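Local structure of gamma-glutamyl phosphate reductase (Saccharomyces cerevisiae, 1VLU) at residues 309-312 against 313-316. The protein catalyses the NADPH-dependent reduction of L-gamma-glutamyl phosphate to glutamate semialdehyde and phosphate, the second step of proline biosynthesis from glutamate. Sequence-based numbering, arbitrary orientation.
Sequences AYFD and KLNE
Y310 and L314, one turn apart on helix 304-317, form the tightly packed side of this local contact. The leucine methyl CD1 lies over one face of the tyrosine ring, 3.8 Å from its centroid and displaced toward the rim, a CH-pi contact whose closest approach is CE1 of Y310 to CD1 of L314 at 3.6 Å. The tyrosine CG stands anti to its own backbone N (chi1 172°), which swings the ring forward along the helix to meet the leucine. CD1 of L314 also reaches CD1 of F311, more loosely at 4.3 Å. W286 and E290 of helix 285-296 and I324 of helix 322-325 touch Y310, so this face packs against both helices. With alanine at Y310, the L314 methyl is likely to lose the ring face it lies on, and W286 and I324 a partner. Backbone i to i+4 hydrogen bonds run beneath, the shortest from N315 N to F311 O at 2.8 Å. Exposed D312, N315 and E316 make the looser, polar side; flanking it, K313 brings NZ to OE1 of E316 at 2.8 Å, above the carboxylate plane. Dispersion and CH-pi contact thus hold Y310 and L314, while K313 and E316 probably neutralise one another at the surface.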
loop_
_atom_site.group_PDB
_atom_site.type_symbol
_atom_site.label_atom_id
_atom_site.label_comp_id
_atom_site.label_asym_id
_atom_site.label_seq_id
_atom_site.Cartn_x
_atom_site.Cartn_y
_atom_site.Cartn_z
ATOM N N ALA A 309 -12.154 -24.037 -28.545
ATOM C CA ALA A 309 -13.043 -23.374 -29.504
ATOM C C ALA A 309 -12.269 -22.778 -30.678
ATOM O O ALA A 309 -12.742 -22.772 -31.819
ATOM C CB ALA A 309 -13.880 -22.310 -28.803
ATOM N N TYR A 310 -11.073 -22.287 -30.373
ATOM C CA TYR A 310 -10.176 -21.637 -31.323
ATOM C C TYR A 310 -9.631 -22.674 -32.309
ATOM O O TYR A 310 -9.682 -22.480 -33.532
ATOM C CB TYR A 310 -9.071 -20.913 -30.515
ATOM C CG TYR A 310 -7.906 -20.318 -31.287
ATOM C CD1 TYR A 310 -8.115 -19.625 -32.503
ATOM C CD2 TYR A 310 -6.594 -20.402 -30.768
ATOM C CE1 TYR A 310 -7.049 -19.068 -33.205
ATOM C CE2 TYR A 310 -5.511 -19.850 -31.466
ATOM C CZ TYR A 310 -5.751 -19.190 -32.685
ATOM O OH TYR A 310 -4.703 -18.629 -33.374
ATOM N N PHE A 311 -9.164 -23.801 -31.772
ATOM C CA PHE A 311 -8.632 -24.907 -32.581
ATOM C C PHE A 311 -9.682 -25.521 -33.514
ATOM O O PHE A 311 -9.370 -25.887 -34.648
ATOM C CB PHE A 311 -8.023 -25.988 -31.670
ATOM C CG PHE A 311 -6.593 -25.711 -31.240
ATOM C CD1 PHE A 311 -6.055 -24.419 -31.286
ATOM C CD2 PHE A 311 -5.791 -26.750 -30.761
ATOM C CE1 PHE A 311 -4.734 -24.173 -30.883
ATOM C CE2 PHE A 311 -4.471 -26.517 -30.352
ATOM C CZ PHE A 311 -3.940 -25.227 -30.415
ATOM N N ASP A 312 -10.924 -25.614 -33.044
ATOM C CA ASP A 312 -12.022 -26.149 -33.858
ATOM C C ASP A 312 -12.357 -25.266 -35.050
ATOM O O ASP A 312 -12.622 -25.775 -36.137
ATOM C CB ASP A 312 -13.278 -26.376 -33.014
ATOM C CG ASP A 312 -13.056 -27.369 -31.882
ATOM O OD1 ASP A 312 -11.908 -27.846 -31.699
ATOM O OD2 ASP A 312 -14.035 -27.661 -31.161
ATOM N N LYS A 313 -12.353 -23.949 -34.848
ATOM C CA LYS A 313 -12.600 -23.014 -35.951
ATOM C C LYS A 313 -11.465 -23.035 -36.981
ATOM O O LYS A 313 -11.693 -22.778 -38.170
ATOM C CB LYS A 313 -12.848 -21.583 -35.442
ATOM C CG LYS A 313 -14.303 -21.275 -35.051
ATOM C CD LYS A 313 -15.345 -21.724 -36.110
ATOM C CE LYS A 313 -15.193 -20.980 -37.444
ATOM N NZ LYS A 313 -16.341 -21.152 -38.382
ATOM N N LEU A 314 -10.254 -23.352 -36.518
ATOM C CA LEU A 314 -9.078 -23.388 -37.380
ATOM C C LEU A 314 -9.051 -24.685 -38.182
ATOM O O LEU A 314 -8.812 -24.677 -39.398
ATOM C CB LEU A 314 -7.796 -23.246 -36.554
ATOM C CG LEU A 314 -7.521 -21.938 -35.793
ATOM C CD1 LEU A 314 -6.307 -22.158 -34.924
ATOM C CD2 LEU A 314 -7.298 -20.756 -36.725
ATOM N N ASN A 315 -9.315 -25.790 -37.484
ATOM C CA ASN A 315 -9.408 -27.103 -38.095
ATOM C C ASN A 315 -10.540 -27.189 -39.117
ATOM O O ASN A 315 -10.420 -27.901 -40.117
ATOM C CB ASN A 315 -9.574 -28.177 -37.017
ATOM C CG ASN A 315 -8.801 -29.447 -37.342
ATOM O OD1 ASN A 315 -7.567 -29.474 -37.264
ATOM N ND2 ASN A 315 -9.523 -30.511 -37.700
ATOM N N GLU A 316 -11.631 -26.462 -38.864
ATOM C CA GLU A 316 -12.770 -26.377 -39.794
ATOM C C GLU A 316 -12.405 -25.596 -41.068
ATOM O O GLU A 316 -13.016 -25.786 -42.126
ATOM C CB GLU A 316 -13.976 -25.728 -39.098
ATOM C CG GLU A 316 -15.261 -25.700 -39.930
ATOM C CD GLU A 316 -16.329 -24.766 -39.373
ATOM O OE1 GLU A 316 -16.023 -23.942 -38.485
ATOM O OE2 GLU A 316 -17.486 -24.852 -39.835
#